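Esterase family protein (Staphylococcus aureus, PDB 7L0A) is a serine esterase of the alpha/beta-hydrolase superfamily, thought to hydrolyse S-formylglutathione to formate and glutathione. Local coordinates at residues 14-19 / 100-105; 54-59 / 85-90; 151-156 / 207-212. All coordinates share one frame; numbering follows the deposited sequence. Where two conformers were deposited one is given.

Contact 1: residues 14-19 / 100-105; sequences LNYHSP and YDYILE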
ATOM      1  N   LEU B  14      -2.042  -4.447  -1.192  0.69 13.16           N
ATOM      2  CA  LEU B  14      -0.990  -4.802  -0.251  0.69 14.02           C
ATOM      3  C   LEU B  14      -1.145  -6.246   0.198  0.69 17.10           C
ATOM      4  O   LEU B  14      -2.223  -6.649   0.633  0.69 16.76           O
ATOM      5  CB  LEU B  14      -1.048  -3.840   0.959  0.69 19.23           C
ATOM      6  CG  LEU B  14       0.021  -3.852   2.044  0.69 17.51           C
ATOM      7  CD1 LEU B  14       0.099  -2.450   2.647  0.69 18.09           C
ATOM      8  CD2 LEU B  14      -0.261  -4.896   3.121  0.69 18.15           C
ATOM      9  N   ASN B  15      -0.058  -7.012   0.108  0.69 13.75           N
ATOM     10  CA  ASN B  15       0.019  -8.408   0.550  0.69 14.53           C
ATOM     11  C   ASN B  15       1.032  -8.439   1.681  0.69 13.34           C
ATOM     12  O   ASN B  15       2.183  -8.062   1.486  0.69 15.59           O
ATOM     13  CB  ASN B  15       0.448  -9.313  -0.613  0.69 14.49           C
ATOM     14  CG  ASN B  15       0.462 -10.777  -0.269  0.69 22.55           C
ATOM     15  OD1 ASN B  15       0.804 -11.166   0.832  0.69 31.96           O
ATOM     16  ND2 ASN B  15       0.125 -11.607  -1.245  0.69 30.86           N
ATOM     17  N   TYR B  16       0.614  -8.860   2.873  1.00 13.81           N
ATOM     18  CA  TYR B  16       1.525  -8.828   4.013  1.00 14.16           C
ATOM     19  C   TYR B  16       1.308 -10.076   4.855  1.00 15.48           C
ATOM     20  O   TYR B  16       0.274 -10.724   4.768  1.00 15.64           O
ATOM     21  CB  TYR B  16       1.355  -7.547   4.871  1.00 13.15           C
ATOM     22  CG  TYR B  16       0.157  -7.516   5.778  1.00 13.56           C
ATOM     23  CD1 TYR B  16      -1.158  -7.475   5.280  1.00 17.27           C
ATOM     24  CD2 TYR B  16       0.329  -7.602   7.140  1.00 17.87           C
ATOM     25  CE1 TYR B  16      -2.255  -7.481   6.158  1.00 15.86           C
ATOM     26  CE2 TYR B  16      -0.748  -7.627   8.000  1.00 17.32           C
ATOM     27  CZ  TYR B  16      -2.030  -7.574   7.513  1.00 14.39           C
ATOM     28  OH  TYR B  16      -3.113  -7.599   8.368  1.00 19.48           O
ATOM     29  N   HIS B  17       2.317 -10.422   5.649  1.00 16.24           N
ATOM     30  CA  HIS B  17       2.151 -11.471   6.653  1.00 14.60           C
ATOM     31  C   HIS B  17       1.505 -10.899   7.915  1.00 14.36           C
ATOM     32  O   HIS B  17       2.018  -9.960   8.520  1.00 15.34           O
ATOM     33  CB  HIS B  17       3.499 -12.099   7.002  1.00 14.20           C
ATOM     34  CG  HIS B  17       3.372 -13.224   7.970  1.00 18.91           C
ATOM     35  ND1 HIS B  17       3.405 -13.037   9.334  1.00 27.85           N
ATOM     36  CD2 HIS B  17       3.174 -14.542   7.768  1.00 23.66           C
ATOM     37  CE1 HIS B  17       3.259 -14.207   9.932  1.00 22.55           C
ATOM     38  NE2 HIS B  17       3.108 -15.134   9.004  1.00 26.82           N
ATOM     39  N   SER B  18       0.351 -11.438   8.284  1.00 14.66           N
ATOM     40  CA  SER B  18      -0.390 -10.999   9.455  1.00 14.93           C
ATOM     41  C   SER B  18       0.090 -11.733  10.699  1.00 15.06           C
ATOM     42  O   SER B  18      -0.022 -12.962  10.751  1.00 16.65           O
ATOM     43  CB  SER B  18      -1.864 -11.277   9.259  1.00 18.23           C
ATOM     44  OG  SER B  18      -2.589 -11.126  10.451  1.00 16.48           O
ATOM     45  N   PRO B  19       0.669 -11.023  11.685  1.00 16.07           N
ATOM     46  CA  PRO B  19       1.024 -11.675  12.967  1.00 17.82           C
ATOM     47  C   PRO B  19      -0.169 -12.290  13.664  1.00 21.99           C
ATOM     48  O   PRO B  19      -0.037 -13.350  14.302  1.00 19.57           O
ATOM     49  CB  PRO B  19       1.620 -10.530  13.786  1.00 19.94           C
ATOM     50  CG  PRO B  19       1.938  -9.433  12.825  1.00 28.33           C
ATOM     51  CD  PRO B  19       1.029  -9.592  11.621  1.00 16.33           C
ATOM     52  N   TYR B 100     -11.931 -10.459  15.254  1.00 19.03           N
ATOM     53  CA  TYR B 100     -11.886  -9.230  16.041  1.00 17.81           C
ATOM     54  C   TYR B 100     -10.464  -8.685  16.120  1.00 20.88           C
ATOM     55  O   TYR B 100     -10.214  -7.516  15.793  1.00 18.44           O
ATOM     56  CB  TYR B 100     -12.436  -9.498  17.443  1.00 18.07           C
ATOM     57  CG  TYR B 100     -12.423  -8.351  18.392  1.00 20.12           C
ATOM     58  CD1 TYR B 100     -13.445  -7.403  18.398  1.00 25.98           C
ATOM     59  CD2 TYR B 100     -11.409  -8.223  19.311  1.00 29.97           C
ATOM     60  CE1 TYR B 100     -13.431  -6.358  19.327  1.00 25.08           C
ATOM     61  CE2 TYR B 100     -11.374  -7.170  20.203  1.00 35.09           C
ATOM     62  CZ  TYR B 100     -12.390  -6.244  20.199  1.00 37.62           C
ATOM     63  OH  TYR B 100     -12.354  -5.207  21.105  1.00 51.09           O
ATOM     64  N   ASP B 101      -9.505  -9.544  16.492  1.00 15.58           N
ATOM     65  CA  ASP B 101      -8.130  -9.105  16.667  1.00 16.65           C
ATOM     66  C   ASP B 101      -7.522  -8.708  15.331  1.00 15.48           C
ATOM     67  O   ASP B 101      -6.714  -7.771  15.259  1.00 16.28           O
ATOM     68  CB  ASP B 101      -7.331 -10.217  17.312  1.00 20.23           C
ATOM     69  CG  ASP B 101      -8.066 -10.804  18.524  1.00 27.02           C
ATOM     70  OD1 ASP B 101      -8.015 -10.140  19.590  1.00 28.17           O
ATOM     71  OD2 ASP B 101      -8.731 -11.872  18.392  1.00 23.86           O
ATOM     72  N   TYR B 102      -7.875  -9.445  14.284  1.00 17.15           N
ATOM     73  CA  TYR B 102      -7.317  -9.197  12.960  1.00 14.99           C
ATOM     74  C   TYR B 102      -7.757  -7.848  12.408  1.00 14.91           C
ATOM     75  O   TYR B 102      -6.932  -7.093  11.871  1.00 16.07           O
ATOM     76  CB  TYR B 102      -7.720 -10.333  12.020  1.00 17.23           C
ATOM     77  CG  TYR B 102      -7.480 -10.076  10.561  1.00 14.28           C
ATOM     78  CD1 TYR B 102      -6.206  -9.819  10.065  1.00 17.22           C
ATOM     79  CD2 TYR B 102      -8.553 -10.026   9.674  1.00 14.68           C
ATOM     80  CE1 TYR B 102      -6.012  -9.576   8.707  1.00 15.64           C
ATOM     81  CE2 TYR B 102      -8.362  -9.763   8.327  1.00 18.03           C
ATOM     82  CZ  TYR B 102      -7.094  -9.542   7.871  1.00 15.90           C
ATOM     83  OH  TYR B 102      -6.898  -9.288   6.512  1.00 18.08           O
ATOM     84  N   ILE B 103      -9.052  -7.528  12.500  1.00 16.47           N
ATOM     85  CA  ILE B 103      -9.491  -6.238  11.998  1.00 16.47           C
ATOM     86  C   ILE B 103      -8.815  -5.104  12.776  1.00 17.29           C
ATOM     87  O   ILE B 103      -8.433  -4.078  12.193  1.00 14.82           O
ATOM     88  CB  ILE B 103     -11.027  -6.117  12.028  1.00 16.70           C
ATOM     89  CG1 ILE B 103     -11.677  -7.119  11.076  1.00 17.27           C
ATOM     90  CG2 ILE B 103     -11.455  -4.707  11.572  1.00 17.11           C
ATOM     91  CD1 ILE B 103     -11.201  -7.021   9.656  1.00 18.98           C
ATOM     92  N   LEU B 104      -8.583  -5.291  14.074  1.00 16.78           N
ATOM     93  CA  LEU B 104      -7.902  -4.254  14.847  1.00 15.38           C
ATOM     94  C   LEU B 104      -6.431  -4.161  14.456  1.00 14.71           C
ATOM     95  O   LEU B 104      -5.850  -3.073  14.480  1.00 16.90           O
ATOM     96  CB  LEU B 104      -8.084  -4.502  16.339  1.00 15.02           C
ATOM     97  CG  LEU B 104      -9.526  -4.282  16.786  1.00 22.79           C
ATOM     98  CD1 LEU B 104      -9.659  -4.664  18.245  1.00 23.75           C
ATOM     99  CD2 LEU B 104      -9.994  -2.854  16.599  1.00 26.88           C
ATOM    100  N   GLU B 105      -5.815  -5.283  14.081  1.00 14.59           N
ATOM    101  CA  GLU B 105      -4.463  -5.252  13.537  1.00 14.39           C
ATOM    102  C   GLU B 105      -4.421  -4.460  12.237  1.00 16.25           C
ATOM    103  O   GLU B 105      -3.518  -3.635  12.039  1.00 16.37           O
ATOM    104  CB  GLU B 105      -3.961  -6.676  13.311  1.00 16.14           C
ATOM    105  CG  GLU B 105      -2.690  -6.719  12.439  1.00 19.50           C
ATOM    106  CD  GLU B 105      -2.323  -8.120  12.013  1.00 17.82           C
ATOM    107  OE1 GLU B 105      -2.477  -8.426  10.844  1.00 19.94           O
ATOM    108  OE2 GLU B 105      -1.956  -8.948  12.908  1.00 19.87           O
TER
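Y102 is the first residue of helix segment 100-105 to meet segment 14-19: its CD1 and CE1 carbons lie beside two hydroxyls, with Y102 CE1 3.5 Å from Y16 OH and Y102 CD1 3.9 Å from S18 OG. The approach is oblique to the ring, and no hydrogen bond joins the two tyrosines. The phenol oxygen of Y102 has its own partner, the backbone carbonyl of N84. One helical turn further on, E105 carries most of the contact. Its CG lies anti to the backbone N (chi1 166°) and the chain stays extended beyond it, so the carboxylate is held out from the helix and reaches Y16, whose side chain comes from the opposite direction.

OE1 takes two hydrogen bonds. Y16 OH donates to the anti lone pair of E105 OE1 over 2.7 Å, and the oxygen sits close to the plane of the phenol ring, at its edge; ring and carboxylate planes stand 73° apart. S18 OG donates to the syn lone pair of the same E105 OE1, also over 2.7 Å. P19 CD lies 3.3 Å from E105 OE2, which is also bonded to T20 OG1. Three hydroxyls thus grip one buried carboxylate, which would be expected to help it keep its negative charge.

The contact fastens the end of the outermost strand of this chain, 9-17, to helix 99-113, whose V106 and Y109 also pack on Y16. Strand 24-32 pairs with Y16 on one side, while L14 and N15 pair antiparallel with a strand of the second subunit, carrying the sheet across the interface.

Contact 2: residues 54-59 / 85-90; sequences HGLSSD and VDHSAY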
ATOM      1  N   HIS B  54     -16.281  -6.815   4.188  1.00 15.77           N
ATOM      2  CA  HIS B  54     -17.092  -7.581   3.246  1.00 17.55           C
ATOM      3  C   HIS B  54     -17.692  -8.838   3.914  1.00 17.15           C
ATOM      4  O   HIS B  54     -17.300  -9.240   5.017  1.00 16.25           O
ATOM      5  CB  HIS B  54     -16.266  -7.946   2.013  1.00 14.89           C
ATOM      6  CG  HIS B  54     -15.148  -8.916   2.276  1.00 14.56           C
ATOM      7  ND1 HIS B  54     -15.371 -10.249   2.507  1.00 14.02           N
ATOM      8  CD2 HIS B  54     -13.801  -8.749   2.345  1.00 14.67           C
ATOM      9  CE1 HIS B  54     -14.221 -10.871   2.696  1.00 17.07           C
ATOM     10  NE2 HIS B  54     -13.250  -9.990   2.565  1.00 14.28           N
ATOM     11  N   GLY B  55     -18.644  -9.467   3.227  1.00 17.50           N
ATOM     12  CA  GLY B  55     -19.282 -10.686   3.686  1.00 14.99           C
ATOM     13  C   GLY B  55     -18.668 -11.954   3.095  1.00 17.64           C
ATOM     14  O   GLY B  55     -17.581 -11.952   2.530  1.00 16.19           O
ATOM     15  N   LEU B  56     -19.370 -13.081   3.267  1.00 15.29           N
ATOM     16  CA  LEU B  56     -18.716 -14.382   3.107  1.00 15.65           C
ATOM     17  C   LEU B  56     -18.546 -14.831   1.668  1.00 18.01           C
ATOM     18  O   LEU B  56     -17.976 -15.915   1.439  1.00 22.71           O
ATOM     19  CB  LEU B  56     -19.477 -15.470   3.860  1.00 17.90           C
ATOM     20  CG  LEU B  56     -19.346 -15.360   5.356  1.00 17.13           C
ATOM     21  CD1 LEU B  56     -20.351 -16.352   5.991  1.00 20.45           C
ATOM     22  CD2 LEU B  56     -17.986 -15.645   5.899  1.00 20.96           C
ATOM     23  N   SER B  57     -19.074 -14.100   0.704  1.00 16.58           N
ATOM     24  CA  SER B  57     -18.939 -14.428  -0.700  1.00 17.54           C
ATOM     25  C   SER B  57     -17.995 -13.490  -1.408  1.00 19.05           C
ATOM     26  O   SER B  57     -17.963 -13.468  -2.641  1.00 23.82           O
ATOM     27  CB  SER B  57     -20.309 -14.412  -1.374  1.00 22.02           C
ATOM     28  OG  SER B  57     -21.090 -15.465  -0.824  1.00 27.12           O
ATOM     29  N   SER B  58     -17.211 -12.741  -0.654  1.00 16.74           N
ATOM     30  CA  SER B  58     -16.371 -11.674  -1.145  1.00 14.98           C
ATOM     31  C   SER B  58     -14.940 -11.820  -0.643  1.00 15.74           C
ATOM     32  O   SER B  58     -14.612 -12.612   0.252  1.00 18.87           O
ATOM     33  CB  SER B  58     -16.921 -10.310  -0.710  1.00 16.46           C
ATOM     34  OG  SER B  58     -18.196 -10.104  -1.265  1.00 17.21           O
ATOM     35  N   ASP B  59     -14.075 -10.990  -1.208  1.00 15.52           N
ATOM     36  CA  ASP B  59     -12.709 -10.798  -0.747  1.00 16.93           C
ATOM     37  C   ASP B  59     -12.396  -9.300  -0.853  1.00 16.01           C
ATOM     38  O   ASP B  59     -13.293  -8.464  -1.015  1.00 15.67           O
ATOM     39  CB  ASP B  59     -11.752 -11.699  -1.542  1.00 16.87           C
ATOM     40  CG  ASP B  59     -11.640 -11.328  -3.007  1.00 16.10           C
ATOM     41  OD1 ASP B  59     -11.951 -10.184  -3.408  1.00 18.07           O
ATOM     42  OD2 ASP B  59     -11.232 -12.226  -3.800  1.00 20.47           O
ATOM     43  N   VAL B  85     -11.077 -10.993   4.494  1.00 17.12           N
ATOM     44  CA  VAL B  85     -11.501 -11.725   5.683  1.00 17.15           C
ATOM     45  C   VAL B  85     -11.715 -13.189   5.303  1.00 17.88           C
ATOM     46  O   VAL B  85     -12.546 -13.504   4.437  1.00 21.50           O
ATOM     47  CB  VAL B  85     -12.769 -11.107   6.301  1.00 17.20           C
ATOM     48  CG1 VAL B  85     -13.178 -11.889   7.522  1.00 19.08           C
ATOM     49  CG2 VAL B  85     -12.552  -9.654   6.594  1.00 22.39           C
ATOM     50  N   ASP B  86     -10.904 -14.064   5.875  1.00 19.42           N
ATOM     51  CA  ASP B  86     -11.060 -15.498   5.643  1.00 22.55           C
ATOM     52  C   ASP B  86     -12.183 -16.053   6.520  1.00 19.10           C
ATOM     53  O   ASP B  86     -12.385 -15.597   7.653  1.00 21.30           O
ATOM     54  CB  ASP B  86      -9.778 -16.256   5.973  1.00 29.35           C
ATOM     55  CG  ASP B  86      -8.674 -16.010   4.966  1.00 44.01           C
ATOM     56  OD1 ASP B  86      -8.993 -15.748   3.778  1.00 42.13           O
ATOM     57  OD2 ASP B  86      -7.491 -16.090   5.364  1.00 49.03           O
ATOM     58  N   HIS B  87     -12.912 -17.044   5.995  1.00 18.82           N
ATOM     59  CA  HIS B  87     -13.984 -17.657   6.784  1.00 19.66           C
ATOM     60  C   HIS B  87     -13.495 -18.133   8.142  1.00 27.09           C
ATOM     61  O   HIS B  87     -14.201 -18.005   9.147  1.00 20.80           O
ATOM     62  CB  HIS B  87     -14.596 -18.842   6.039  1.00 21.43           C
ATOM     63  CG  HIS B  87     -15.418 -18.443   4.856  1.00 21.52           C
ATOM     64  ND1 HIS B  87     -16.351 -19.284   4.300  1.00 19.50           N
ATOM     65  CD2 HIS B  87     -15.457 -17.298   4.135  1.00 27.21           C
ATOM     66  CE1 HIS B  87     -16.934 -18.672   3.282  1.00 25.62           C
ATOM     67  NE2 HIS B  87     -16.422 -17.460   3.177  1.00 22.00           N
ATOM     68  N   SER B  88     -12.304 -18.716   8.184  1.00 21.71           N
ATOM     69  CA  SER B  88     -11.814 -19.312   9.417  1.00 21.17           C
ATOM     70  C   SER B  88     -11.533 -18.268  10.492  1.00 23.37           C
ATOM     71  O   SER B  88     -11.434 -18.631  11.669  1.00 22.32           O
ATOM     72  CB  SER B  88     -10.554 -20.124   9.129  1.00 24.39           C
ATOM     73  OG  SER B  88      -9.638 -19.362   8.342  1.00 34.00           O
ATOM     74  N   ALA B  89     -11.432 -16.981  10.135  1.00 21.25           N
ATOM     75  CA  ALA B  89     -11.148 -15.960  11.143  1.00 21.31           C
ATOM     76  C   ALA B  89     -12.275 -15.851  12.158  1.00 22.67           C
ATOM     77  O   ALA B  89     -12.033 -15.550  13.336  1.00 20.27           O
ATOM     78  CB  ALA B  89     -10.906 -14.603  10.483  1.00 23.69           C
ATOM     79  N   TYR B  90     -13.508 -16.159  11.750  1.00 22.30           N
ATOM     80  CA  TYR B  90     -14.640 -15.907  12.629  1.00 21.65           C
ATOM     81  C   TYR B  90     -14.775 -16.938  13.735  1.00 23.06           C
ATOM     82  O   TYR B  90     -15.130 -16.581  14.858  1.00 22.03           O
ATOM     83  CB  TYR B  90     -15.951 -15.884  11.837  1.00 18.73           C
ATOM     84  CG  TYR B  90     -16.121 -14.739  10.881  1.00 20.44           C
ATOM     85  CD1 TYR B  90     -16.580 -13.497  11.325  1.00 19.44           C
ATOM     86  CD2 TYR B  90     -15.869 -14.893   9.536  1.00 17.48           C
ATOM     87  CE1 TYR B  90     -16.771 -12.444  10.443  1.00 19.99           C
ATOM     88  CE2 TYR B  90     -16.029 -13.828   8.652  1.00 17.87           C
ATOM     89  CZ  TYR B  90     -16.500 -12.618   9.112  1.00 18.89           C
ATOM     90  OH  TYR B  90     -16.702 -11.567   8.284  1.00 24.83           O
TER
HETATM   91  O   HOH W   1     -16.204  -9.050   7.673  1.00 20.49           O
HETATM   92  O   HOH W   2     -16.710 -11.924   5.804  1.00 22.43           O
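L56 lays its CD2 methyl over one face of the H87 imidazole, a CH-pi contact with the carbon 3.7 Å from the ring centroid and 23° off the normal. The methyl sits toward the rim, nearest H87 CD2, and L56 CD2 also packs against Y90 CE2 at 3.8 Å, so one branch of the leucine bridges both rings. At the edge of the same imidazole, H87 NE2 donates to L56 O over 2.8 Å; the oxygen is near the ring plane, and the N-H points to a lone pair in the carbonyl plane. Leucine and histidine are therefore coupled twice, through a methyl on the ring face and a carbonyl at its edge. H87 ND1 is bonded to the backbone N of N167.

H54 makes the second link. With CG between the backbone N and the carbonyl carbon (chi1 67°), H54 ND1 donates to G55 O over 2.8 Å, and the backbone at S58 C and D59 CA lies over one face, toward the rim. H54 NE2 accepts from V85 N at 3.1 Å, with the donor tilted 31° out of the ring plane. Between the two links, H54 O and Y90 OH are 4.1 Å apart and not directly bonded; two waters join them, each donating to the carbonyl and hydrogen-bonded to the phenol.

The side chain of L56 comes about 4 Å from a bound magnesium ion and about 7 Å from the side chain of S129, the predicted nucleophile. The two histidines use their nitrogens differently: H87 donates from NE2, whereas H54 donates through ND1 and accepts through NE2, consistent with a neutral H54 ring carrying its proton on ND1.

Contact 3: residues 151-156 / 207-212; sequences PLSAVF and IMCGKQ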
ATOM      1  N   PRO B 151     -23.849  -0.494   9.653  1.00 14.98           N
ATOM      2  CA  PRO B 151     -24.162  -1.892   9.313  1.00 16.54           C
ATOM      3  C   PRO B 151     -25.155  -1.962   8.160  1.00 17.85           C
ATOM      4  O   PRO B 151     -26.222  -1.343   8.215  1.00 18.05           O
ATOM      5  CB  PRO B 151     -24.783  -2.456  10.612  1.00 15.52           C
ATOM      6  CG  PRO B 151     -24.465  -1.466  11.659  1.00 15.81           C
ATOM      7  CD  PRO B 151     -24.370  -0.124  10.978  1.00 15.85           C
ATOM      8  N   LEU B 152     -24.805  -2.728   7.139  1.00 16.39           N
ATOM      9  CA  LEU B 152     -25.606  -2.917   5.935  1.00 15.84           C
ATOM     10  C   LEU B 152     -26.089  -4.359   5.908  1.00 14.85           C
ATOM     11  O   LEU B 152     -25.272  -5.285   5.945  1.00 15.55           O
ATOM     12  CB  LEU B 152     -24.777  -2.632   4.681  1.00 16.00           C
ATOM     13  CG  LEU B 152     -24.146  -1.252   4.542  1.00 20.01           C
ATOM     14  CD1 LEU B 152     -23.326  -1.263   3.238  1.00 19.52           C
ATOM     15  CD2 LEU B 152     -25.171  -0.177   4.522  1.00 20.02           C
ATOM     16  N   SER B 153     -27.393  -4.559   5.782  1.00 17.46           N
ATOM     17  CA  SER B 153     -27.952  -5.898   5.630  1.00 16.46           C
ATOM     18  C   SER B 153     -27.318  -6.868   6.626  1.00 15.98           C
ATOM     19  O   SER B 153     -26.914  -7.986   6.261  1.00 16.92           O
ATOM     20  CB  SER B 153     -27.742  -6.406   4.202  1.00 17.33           C
ATOM     21  OG  SER B 153     -28.122  -5.406   3.263  1.00 20.63           O
ATOM     22  N   ALA B 154     -27.254  -6.428   7.891  1.00 15.46           N
ATOM     23  CA  ALA B 154     -26.378  -7.063   8.863  1.00 15.47           C
ATOM     24  C   ALA B 154     -27.013  -8.294   9.507  1.00 16.98           C
ATOM     25  O   ALA B 154     -28.234  -8.435   9.605  1.00 17.08           O
ATOM     26  CB  ALA B 154     -25.974  -6.070   9.956  1.00 17.02           C
ATOM     27  N   VAL B 155     -26.127  -9.203   9.901  1.00 16.96           N
ATOM     28  CA  VAL B 155     -26.414 -10.348  10.770  1.00 16.95           C
ATOM     29  C   VAL B 155     -26.372  -9.880  12.221  1.00 14.70           C
ATOM     30  O   VAL B 155     -25.315  -9.496  12.732  1.00 19.19           O
ATOM     31  CB  VAL B 155     -25.379 -11.449  10.504  1.00 17.69           C
ATOM     32  CG1 VAL B 155     -25.426 -12.553  11.548  1.00 22.05           C
ATOM     33  CG2 VAL B 155     -25.544 -12.044   9.101  1.00 20.31           C
ATOM     34  N   PHE B 156     -27.533  -9.877  12.881  1.00 17.40           N
ATOM     35  CA  PHE B 156     -27.647  -9.438  14.268  1.00 17.93           C
ATOM     36  C   PHE B 156     -27.956 -10.560  15.251  1.00 18.21           C
ATOM     37  O   PHE B 156     -27.909 -10.331  16.484  1.00 20.47           O
ATOM     38  CB  PHE B 156     -28.749  -8.365  14.426  1.00 19.53           C
ATOM     39  CG  PHE B 156     -28.445  -7.023  13.762  1.00 16.81           C
ATOM     40  CD1 PHE B 156     -27.390  -6.241  14.187  1.00 18.52           C
ATOM     41  CD2 PHE B 156     -29.264  -6.543  12.738  1.00 17.54           C
ATOM     42  CE1 PHE B 156     -27.124  -4.999  13.583  1.00 17.84           C
ATOM     43  CE2 PHE B 156     -29.009  -5.316  12.148  1.00 17.30           C
ATOM     44  CZ  PHE B 156     -27.936  -4.552  12.561  1.00 18.60           C
ATOM     45  N   ILE B 207     -28.131   2.404   9.959  1.00 17.25           N
ATOM     46  CA  ILE B 207     -28.410   1.001   9.676  1.00 16.35           C
ATOM     47  C   ILE B 207     -29.273   0.933   8.436  1.00 18.84           C
ATOM     48  O   ILE B 207     -30.282   1.633   8.341  1.00 18.04           O
ATOM     49  CB  ILE B 207     -29.095   0.320  10.883  1.00 17.45           C
ATOM     50  CG1 ILE B 207     -28.186   0.432  12.106  1.00 15.80           C
ATOM     51  CG2 ILE B 207     -29.476  -1.107  10.549  1.00 17.91           C
ATOM     52  CD1 ILE B 207     -28.843   0.018  13.412  1.00 18.39           C
ATOM     53  N   MET B 208     -28.878   0.110   7.468  1.00 18.73           N
ATOM     54  CA  MET B 208     -29.580   0.051   6.186  1.00 16.59           C
ATOM     55  C   MET B 208     -29.829  -1.403   5.807  1.00 17.67           C
ATOM     56  O   MET B 208     -28.989  -2.281   6.041  1.00 19.76           O
ATOM     57  CB  MET B 208     -28.795   0.767   5.063  1.00 18.47           C
ATOM     58  CG  MET B 208     -28.101   2.036   5.510  1.00 19.70           C
ATOM     59  SD  MET B 208     -27.274   2.919   4.125  1.00 28.02           S
ATOM     60  CE  MET B 208     -28.706   3.583   3.328  1.00 32.41           C
ATOM     61  N   CYS B 209     -30.994  -1.657   5.228  1.00 17.99           N
ATOM     62  CA  CYS B 209     -31.306  -2.975   4.693  1.00 17.01           C
ATOM     63  C   CYS B 209     -32.375  -2.833   3.618  1.00 18.82           C
ATOM     64  O   CYS B 209     -33.290  -2.019   3.750  1.00 25.21           O
ATOM     65  CB  CYS B 209     -31.785  -3.906   5.830  1.00 17.60           C
ATOM     66  SG  CYS B 209     -31.876  -5.636   5.420  1.00 20.35           S
ATOM     67  N   GLY B 210     -32.283  -3.645   2.586  1.00 20.91           N
ATOM     68  CA  GLY B 210     -33.324  -3.680   1.584  1.00 23.87           C
ATOM     69  C   GLY B 210     -34.506  -4.515   2.037  1.00 21.59           C
ATOM     70  O   GLY B 210     -34.357  -5.532   2.712  1.00 21.10           O
ATOM     71  N   LYS B 211     -35.693  -4.121   1.571  1.00 19.15           N
ATOM     72  CA  LYS B 211     -36.929  -4.744   2.036  1.00 21.44           C
ATOM     73  C   LYS B 211     -37.102  -6.185   1.570  1.00 24.35           C
ATOM     74  O   LYS B 211     -37.891  -6.919   2.170  1.00 26.84           O
ATOM     75  CB  LYS B 211     -38.133  -3.907   1.603  1.00 25.71           C
ATOM     76  CG  LYS B 211     -38.202  -2.562   2.309  1.00 30.99           C
ATOM     77  CD  LYS B 211     -39.391  -1.740   1.844  1.00 37.65           C
ATOM     78  CE  LYS B 211     -39.542  -0.498   2.706  1.00 39.89           C
ATOM     79  NZ  LYS B 211     -40.725   0.301   2.301  1.00 51.55           N
ATOM     80  N   GLN B 212     -36.387  -6.617   0.533  1.00 20.89           N
ATOM     81  CA  GLN B 212     -36.478  -7.992   0.052  1.00 24.34           C
ATOM     82  C   GLN B 212     -35.413  -8.905   0.660  1.00 27.58           C
ATOM     83  O   GLN B 212     -35.396 -10.100   0.357  1.00 24.81           O
ATOM     84  CB  GLN B 212     -36.396  -8.003  -1.485  1.00 27.81           C
ATOM     85  CG  GLN B 212     -37.670  -7.474  -2.164  1.00 29.50           C
ATOM     86  CD  GLN B 212     -37.823  -5.962  -2.091  1.00 26.29           C
ATOM     87  OE1 GLN B 212     -36.934  -5.211  -2.497  1.00 32.39           O
ATOM     88  NE2 GLN B 212     -38.976  -5.506  -1.592  1.00 34.36           N
TER
HETATM   89  O   HOH W   3     -30.370  -5.761   1.729  1.00 21.45           O
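P151 O and M208 N begin the close part of this contact, where strands 148-152 and 204-210 run parallel and the backbones of L152 and M208 form a bridge. M208 N donates to P151 O over 3.1 Å, and S153 N returns the bond to M208 O over 2.8 Å. Both are nearly straight at the hydrogen, 166° and 171°, and both donors lie nearly along the C=O axis. M208 bonds through N and O to P151 and S153, the residues flanking L152, as in parallel pairing, and I207 CA and L152 CA add CA-H...O contacts to the same two carbonyls.

Side chains pack on both faces of the sheet. L152 and M208 lie side by side and point the same way; M208 CB, CG and SD all lie 3.8 Å from the CD2 methyl of L152. On the other face P151 CD meets I207 CG1 at 4.0 Å, and F156 turns the edge of its ring to I207 CG2.

After S153 and C209 the chains part. C209 SG lies 3.9 Å from S153 CA, and the direct pairing gives way to a water, which accepts from G210 N and is hydrogen-bonded to S153 OG over 2.7 Å. That hydroxyl is also bonded to W247 NE1, and the S153 side chain lies about 3 Å from that of D213, the predicted acid of the charge relay.

Helix 244-259 packs on the L152 and M208 face, touching them through A250, Y246 and R253. Helix 216-228 covers I207 and C209 on the other side, its F222 stacks on F156, and helix 130-141 reaches P151 through T135.

In the fold
Contacts 1 and 3 reach the same sheet on opposite sides of the chain's centre, their centres about 26 Å apart: contact 1 holds the outermost strand of this chain, 9-17, at the subunit interface, whereas contact 3 pairs two strands beside the predicted catalytic residues. Contact 2 lies between them, nested along the chain inside the loop closed by contact 1, and touches it where V85 CG2 packs on I103 CD1 at 4.3 Å. Contacts 2 and 3 do not touch, with nearest atoms about 7 Å apart, yet both approach the predicted triad: the side chains of L56 and S153 come within about 8 Å and 4 Å of that of H242.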